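Local coordinates for protein trichothecene 3-O-acetyltransferase (Gibberella zeae, PDB 3B2S) that probably transfers the acetyl group of acetyl-CoA to the 3-hydroxyl of trichothecene toxins, at residues T225-S230 with P407-M412; T399-I404 with Y413-K418. One frame throughout, in Å; residues are numbered along the deposited sequence.

In the fold
Both contacts draw on strand 411-414, which is divided between them after M412: residues 407-412 serve contact 1 and 413-418 serve contact 2, so the two adjoin in sequence although their centres lie about 19 Å apart. Along the chain the order is 225-230, 399-404, 407-412, 413-418, and the pairings cross. Contact 1 is a surface contact between the loops that lead into strands 229-236 and 411-414, which strand 423-430 separates in the seven-stranded sheet; contact 2 is buried and joins that sheet to strand 399-401, an outer strand of the five-stranded sheet. Both reach the bound trichothecene, through L411 and Y413 respectively, so strand 411-414 contributes to the ligand site, which H156 also helps to form.

Contact 1 (T225-S230 with P407-M412); sequences TPVSAS and PVESLM. With B2S ((3alpha,7alpha)-3,7,15-trihydroxy-12,13-epoxytrichothec-9-en-8-one), chain E.
T225 and E409 join two loops that lead into strands of the seven-stranded mixed sheet, 229-236 and 411-414, in this CoA-acyltransferase-type fold. On the second loop a type II beta turn runs from V408 to L411, with E409 at its first corner.

The polar part is a hydrogen bond from T225 OG1 to E409 OE1, 3.1 Å long. The hydroxyl meets OE1 from above the carboxylate plane, 36° out of it, and the two side chains cross at about a right angle. The methyls T225 CG2 and V227 CG2 also lie against OE1, the latter 3.8 Å away. E409 suits the place because its chain runs fully extended, with CG anti to the backbone N (chi1 -170°), and carries its carboxylate out to the threonine. The other oxygen, OE2, forms a salt bridge with R430, so both oxygens of the buried carboxylate have partners, and it is probably ionised.

One water ties the backbones together: it accepts from T225 N and from E409 N, the latter at 2.8 Å, and donates to P407 O.

The apolar part is small. The short side chain of A229 lets the P407 ring come close: their CB atoms are 3.7 Å apart, and P407 CG makes a van der Waals contact with A229 O at 3.3 Å. At the far end of the turn, L411 CD1 touches C13 of the trichothecene at 3.6 Å.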
loop_
_atom_site.group_PDB
_atom_site.type_symbol
_atom_site.label_atom_id
_atom_site.label_comp_id
_atom_site.label_asym_id
_atom_site.label_seq_id
_atom_site.Cartn_x
_atom_site.Cartn_y
_atom_site.Cartn_z
ATOM N N THR A 225 -0.803 -17.649 6.945
ATOM C CA THR A 225 -1.559 -18.904 6.997
ATOM C C THR A 225 -0.565 -20.063 6.971
ATOM O O THR A 225 0.504 -19.947 6.358
ATOM C CB THR A 225 -2.616 -19.044 5.836
ATOM O OG1 THR A 225 -1.998 -18.818 4.560
ATOM C CG2 THR A 225 -3.775 -18.087 6.016
ATOM N N PRO A 226 -0.900 -21.189 7.645
ATOM C CA PRO A 226 0.045 -22.308 7.668
ATOM C C PRO A 226 -0.062 -23.148 6.388
ATOM O O PRO A 226 -0.058 -24.388 6.432
ATOM C CB PRO A 226 -0.367 -23.104 8.922
ATOM C CG PRO A 226 -1.608 -22.402 9.487
ATOM C CD PRO A 226 -2.119 -21.489 8.416
ATOM N N VAL A 227 -0.157 -22.468 5.254
ATOM C CA VAL A 227 -0.187 -23.131 3.957
ATOM C C VAL A 227 0.871 -22.504 3.069
ATOM O O VAL A 227 1.211 -21.331 3.235
ATOM C CB VAL A 227 -1.593 -23.067 3.272
ATOM C CG1 VAL A 227 -2.602 -23.945 4.023
ATOM C CG2 VAL A 227 -2.106 -21.617 3.155
ATOM N N SER A 228 1.390 -23.292 2.133
ATOM C CA SER A 228 2.393 -22.823 1.197
ATOM C C SER A 228 1.768 -21.788 0.237
ATOM O O SER A 228 0.686 -22.022 -0.340
ATOM C CB SER A 228 2.986 -24.013 0.450
ATOM O OG SER A 228 4.010 -23.598 -0.433
ATOM N N ALA A 229 2.434 -20.633 0.113
ATOM C CA ALA A 229 1.904 -19.478 -0.643
ATOM C C ALA A 229 3.061 -18.696 -1.263
ATOM O O ALA A 229 4.212 -18.929 -0.919
ATOM C CB ALA A 229 1.093 -18.586 0.265
ATOM N N SER A 230 2.759 -17.789 -2.191
ATOM C CA SER A 230 3.803 -17.020 -2.855
ATOM C C SER A 230 3.278 -15.651 -3.313
ATOM O O SER A 230 2.073 -15.419 -3.298
ATOM C CB SER A 230 4.401 -17.800 -4.019
ATOM O OG SER A 230 3.507 -17.836 -5.110
ATOM N N PRO A 407 4.732 -14.225 2.030
ATOM C CA PRO A 407 3.381 -14.269 1.466
ATOM C C PRO A 407 2.369 -14.036 2.586
ATOM O O PRO A 407 2.527 -14.579 3.695
ATOM C CB PRO A 407 3.285 -15.708 0.900
ATOM C CG PRO A 407 4.711 -16.115 0.642
ATOM C CD PRO A 407 5.435 -15.508 1.849
ATOM N N VAL A 408 1.396 -13.170 2.339
ATOM C CA VAL A 408 0.257 -12.972 3.232
ATOM C C VAL A 408 -0.972 -13.381 2.408
ATOM O O VAL A 408 -1.377 -12.667 1.500
ATOM C CB VAL A 408 0.150 -11.503 3.711
ATOM C CG1 VAL A 408 -1.065 -11.296 4.624
ATOM C CG2 VAL A 408 1.430 -11.094 4.433
ATOM N N GLU A 409 -1.538 -14.558 2.688
ATOM C CA GLU A 409 -2.536 -15.111 1.773
ATOM C C GLU A 409 -3.675 -14.123 1.541
ATOM O O GLU A 409 -4.269 -13.632 2.493
ATOM C CB GLU A 409 -3.119 -16.438 2.286
ATOM C CG GLU A 409 -3.986 -17.101 1.174
ATOM C CD GLU A 409 -4.643 -18.416 1.603
ATOM O OE1 GLU A 409 -4.569 -18.757 2.807
ATOM O OE2 GLU A 409 -5.259 -19.069 0.726
ATOM N N SER A 410 -3.968 -13.870 0.261
ATOM C CA SER A 410 -5.108 -13.021 -0.225
ATOM C C SER A 410 -4.842 -11.511 -0.195
ATOM O O SER A 410 -5.687 -10.725 -0.598
ATOM C CB SER A 410 -6.459 -13.372 0.418
ATOM O OG SER A 410 -6.769 -14.721 0.109
ATOM N N LEU A 411 -3.659 -11.126 0.262
ATOM C CA LEU A 411 -3.247 -9.730 0.182
ATOM C C LEU A 411 -2.785 -9.422 -1.236
ATOM O O LEU A 411 -2.093 -10.224 -1.875
ATOM C CB LEU A 411 -2.129 -9.457 1.200
ATOM C CG LEU A 411 -1.575 -8.030 1.331
ATOM C CD1 LEU A 411 -2.675 -7.057 1.806
ATOM C CD2 LEU A 411 -0.405 -8.041 2.309
ATOM N N MET A 412 -3.159 -8.233 -1.717
ATOM C CA MET A 412 -2.894 -7.829 -3.095
ATOM C C MET A 412 -2.713 -6.321 -3.184
ATOM O O MET A 412 -3.261 -5.592 -2.355
ATOM C CB MET A 412 -4.080 -8.203 -3.965
ATOM C CG MET A 412 -4.449 -9.679 -3.883
ATOM S SD MET A 412 -5.714 -10.038 -5.096
ATOM C CE MET A 412 -5.982 -11.758 -4.642
HETATM C C13 B2S E . -4.743 -4.265 2.602
HETATM O O2 B2S E . -5.231 -2.858 2.666
HETATM C C12 B2S E . -3.929 -3.158 3.256
HETATM C C5 B2S E . -3.766 -2.941 4.769
HETATM C C14 B2S E . -5.083 -3.123 5.568
HETATM C C4 B2S E . -3.330 -1.439 4.730
HETATM C C3 B2S E . -2.868 -1.152 3.267
HETATM O O3 B2S E . -1.561 -0.533 3.211
HETATM C C2 B2S E . -2.746 -2.528 2.608
HETATM O O1 B2S E . -1.458 -3.122 3.002
HETATM C C11 B2S E . -1.415 -3.885 4.292
HETATM C C10 B2S E . -0.114 -4.320 4.678
HETATM C C9 B2S E . -0.195 -5.574 5.315
HETATM C C16 B2S E . 1.079 -6.298 5.783
HETATM C C8 B2S E . -1.476 -6.135 5.544
HETATM O O5 B2S E . -1.590 -7.224 6.120
HETATM C C7 B2S E . -2.776 -5.381 5.071
HETATM O O4 B2S E . -3.989 -5.860 5.672
HETATM C C6 B2S E . -2.605 -3.850 5.287
HETATM C C15 B2S E . -2.222 -3.539 6.761
HETATM O O6 B2S E . -2.230 -4.791 7.480
HETATM O O HOH W 1 -0.001 -16.411 4.171
#

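Contact 2 (T399-I404 with Y413-K418); sequences TVRRPI and YFMPKK. With B2S ((3alpha,7alpha)-3,7,15-trihydroxy-12,13-epoxytrichothec-9-en-8-one), chain E.
V400 and R402 pack on Y413, M415 and P416 in a buried contact, made mostly by side chains, between the two mixed sheets of this acyltransferase fold. Strand 399-401 is an outer strand of the five-stranded sheet, while strand 411-414 lies within the seven-stranded one. The short pieces 400-402 and 413-416 run in nearly opposite directions (161°) without pairing as beta strands.

M415 fills the middle. Its flexible chain bends at chi2 and chi3, which brings SD up to the backbone N of R402; the R402 N to M415 SD hydrogen bond, 3.3 Å long, is weak, with an N-H...S angle of 141°. The methyl CE then rests on R402 CB at 3.8 Å. Beside it V400 and P416, both compact and apolar, cross at about a right angle, and V400 CG1 meets P416 CG at 3.8 Å.

R402 reaches toward the ligand side. With CG anti to its backbone N (chi1 -164°), the chain stays extended to NE and passes obliquely by the Y413 ring, CD lying 3.9 Å from CE1. The guanidinium is anchored by several bonds: NH1 donates to P403 O at 2.8 Å and to Q22, and NH2 to T121. This probably fixes the direction of NE, which donates to a water in the guanidinium plane. That water in turn donates to Y413 OH, so R402 probably helps, as a second-shell residue, to position the tyrosine hydroxyl. The hydroxyl, receiving this bond, gives its own proton to O1 of the bound trichothecene, near the plane of the ring, with OH and O1 2.8 Å apart.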
loop_
_atom_site.group_PDB
_atom_site.type_symbol
_atom_site.label_atom_id
_atom_site.label_comp_id
_atom_site.label_asym_id
_atom_site.label_seq_id
_atom_site.Cartn_x
_atom_site.Cartn_y
_atom_site.Cartn_z
ATOM N N THR A 399 10.878 1.527 -13.774
ATOM C CA THR A 399 9.729 0.857 -13.167
ATOM C C THR A 399 9.561 1.280 -11.720
ATOM O O THR A 399 10.481 1.853 -11.114
ATOM C CB THR A 399 9.777 -0.711 -13.309
ATOM O OG1 THR A 399 8.471 -1.255 -13.060
ATOM C CG2 THR A 399 10.786 -1.345 -12.331
ATOM N N VAL A 400 8.381 0.991 -11.177
ATOM C CA VAL A 400 8.021 1.293 -9.798
ATOM C C VAL A 400 7.329 0.040 -9.257
ATOM O O VAL A 400 6.228 -0.304 -9.700
ATOM C CB VAL A 400 7.069 2.524 -9.720
ATOM C CG1 VAL A 400 6.745 2.899 -8.235
ATOM C CG2 VAL A 400 7.683 3.709 -10.473
ATOM N N ARG A 401 7.983 -0.650 -8.330
ATOM C CA ARG A 401 7.541 -1.998 -7.898
ATOM C C ARG A 401 7.676 -2.143 -6.418
ATOM O O ARG A 401 8.648 -1.638 -5.846
ATOM C CB ARG A 401 8.412 -3.090 -8.541
ATOM C CG ARG A 401 8.393 -3.171 -10.077
ATOM C CD ARG A 401 7.020 -3.445 -10.653
ATOM N NE ARG A 401 7.100 -4.401 -11.761
ATOM C CZ ARG A 401 6.425 -4.310 -12.908
ATOM N NH1 ARG A 401 5.626 -3.264 -13.150
ATOM N NH2 ARG A 401 6.556 -5.274 -13.823
ATOM N N ARG A 402 6.717 -2.832 -5.795
ATOM C CA ARG A 402 6.813 -3.160 -4.374
ATOM C C ARG A 402 7.793 -4.333 -4.160
ATOM O O ARG A 402 7.731 -5.319 -4.888
ATOM C CB ARG A 402 5.441 -3.511 -3.787
ATOM C CG ARG A 402 5.474 -3.470 -2.255
ATOM C CD ARG A 402 4.494 -4.410 -1.521
ATOM N NE ARG A 402 4.549 -4.035 -0.112
ATOM C CZ ARG A 402 5.624 -4.205 0.673
ATOM N NH1 ARG A 402 6.723 -4.824 0.220
ATOM N NH2 ARG A 402 5.599 -3.755 1.925
ATOM N N PRO A 403 8.730 -4.216 -3.188
ATOM C CA PRO A 403 9.539 -5.391 -2.801
ATOM C C PRO A 403 8.723 -6.627 -2.383
ATOM O O PRO A 403 7.644 -6.503 -1.802
ATOM C CB PRO A 403 10.353 -4.868 -1.610
ATOM C CG PRO A 403 10.563 -3.420 -1.938
ATOM C CD PRO A 403 9.183 -3.001 -2.472
ATOM N N ILE A 404 9.247 -7.804 -2.688
ATOM C CA ILE A 404 8.667 -9.055 -2.179
ATOM C C ILE A 404 8.963 -9.202 -0.667
ATOM O O ILE A 404 10.004 -8.747 -0.173
ATOM C CB ILE A 404 9.162 -10.266 -3.042
ATOM C CG1 ILE A 404 8.260 -11.503 -2.909
ATOM C CG2 ILE A 404 10.663 -10.570 -2.840
ATOM C CD1 ILE A 404 8.552 -12.489 -4.069
ATOM N N TYR A 413 -1.930 -5.875 -4.173
ATOM C CA TYR A 413 -1.706 -4.440 -4.442
ATOM C C TYR A 413 -1.790 -4.149 -5.943
ATOM O O TYR A 413 -1.444 -4.999 -6.740
ATOM C CB TYR A 413 -0.292 -4.044 -3.979
ATOM C CG TYR A 413 -0.065 -4.227 -2.499
ATOM C CD1 TYR A 413 0.625 -5.341 -1.995
ATOM C CD2 TYR A 413 -0.528 -3.267 -1.599
ATOM C CE1 TYR A 413 0.820 -5.493 -0.627
ATOM C CE2 TYR A 413 -0.333 -3.406 -0.233
ATOM C CZ TYR A 413 0.332 -4.516 0.242
ATOM O OH TYR A 413 0.488 -4.615 1.609
ATOM N N PHE A 414 -2.218 -2.943 -6.318
ATOM C CA PHE A 414 -1.872 -2.401 -7.651
ATOM C C PHE A 414 -0.724 -1.437 -7.504
ATOM O O PHE A 414 -0.725 -0.594 -6.597
ATOM C CB PHE A 414 -3.039 -1.635 -8.316
ATOM C CG PHE A 414 -4.287 -2.463 -8.551
ATOM C CD1 PHE A 414 -4.234 -3.849 -8.568
ATOM C CD2 PHE A 414 -5.524 -1.829 -8.757
ATOM C CE1 PHE A 414 -5.403 -4.617 -8.771
ATOM C CE2 PHE A 414 -6.694 -2.571 -8.966
ATOM C CZ PHE A 414 -6.627 -3.978 -8.980
ATOM N N MET A 415 0.248 -1.540 -8.405
ATOM C CA MET A 415 1.360 -0.595 -8.437
ATOM C C MET A 415 0.865 0.762 -8.961
ATOM O O MET A 415 -0.218 0.841 -9.545
ATOM C CB MET A 415 2.501 -1.145 -9.306
ATOM C CG MET A 415 3.096 -2.469 -8.786
ATOM S SD MET A 415 3.717 -2.331 -7.084
ATOM C CE MET A 415 2.420 -3.083 -6.086
ATOM N N PRO A 416 1.644 1.841 -8.731
ATOM C CA PRO A 416 1.378 3.092 -9.446
ATOM C C PRO A 416 1.247 2.812 -10.931
ATOM O O PRO A 416 2.061 2.095 -11.510
ATOM C CB PRO A 416 2.626 3.946 -9.134
ATOM C CG PRO A 416 3.019 3.449 -7.745
ATOM C CD PRO A 416 2.786 1.965 -7.806
ATOM N N LYS A 417 0.181 3.329 -11.520
ATOM C CA LYS A 417 -0.108 3.087 -12.920
ATOM C C LYS A 417 0.989 3.750 -13.760
ATOM O O LYS A 417 1.325 4.915 -13.545
ATOM C CB LYS A 417 -1.474 3.701 -13.269
ATOM C CG LYS A 417 -1.927 3.414 -14.703
ATOM C CD LYS A 417 -3.096 4.320 -15.148
ATOM C CE LYS A 417 -2.613 5.660 -15.713
ATOM N NZ LYS A 417 -3.089 6.786 -14.858
ATOM N N LYS A 418 1.544 3.002 -14.700
ATOM C CA LYS A 418 2.484 3.540 -15.676
ATOM C C LYS A 418 1.748 4.617 -16.509
ATOM O O LYS A 418 0.550 4.484 -16.753
ATOM C CB LYS A 418 3.005 2.373 -16.525
ATOM C CG LYS A 418 4.243 2.682 -17.336
ATOM C CD LYS A 418 4.754 1.454 -18.050
ATOM C CE LYS A 418 5.914 1.861 -18.955
ATOM N NZ LYS A 418 6.540 0.675 -19.577
HETATM C C13 B2S E . -4.743 -4.265 2.602
HETATM O O2 B2S E . -5.231 -2.858 2.666
HETATM C C12 B2S E . -3.929 -3.158 3.256
HETATM C C5 B2S E . -3.766 -2.941 4.769
HETATM C C14 B2S E . -5.083 -3.123 5.568
HETATM C C4 B2S E . -3.330 -1.439 4.730
HETATM C C3 B2S E . -2.868 -1.152 3.267
HETATM O O3 B2S E . -1.561 -0.533 3.211
HETATM C C2 B2S E . -2.746 -2.528 2.608
HETATM O O1 B2S E . -1.458 -3.122 3.002
HETATM C C11 B2S E . -1.415 -3.885 4.292
HETATM C C10 B2S E . -0.114 -4.320 4.678
HETATM C C9 B2S E . -0.195 -5.574 5.315
HETATM C C16 B2S E . 1.079 -6.298 5.783
HETATM C C8 B2S E . -1.476 -6.135 5.544
HETATM O O5 B2S E . -1.590 -7.224 6.120
HETATM C C7 B2S E . -2.776 -5.381 5.071
HETATM O O4 B2S E . -3.989 -5.860 5.672
HETATM C C6 B2S E . -2.605 -3.850 5.287
HETATM C C15 B2S E . -2.222 -3.539 6.761
HETATM O O6 B2S E . -2.230 -4.791 7.480
HETATM O O HOH W 2 2.622 -2.993 2.012
#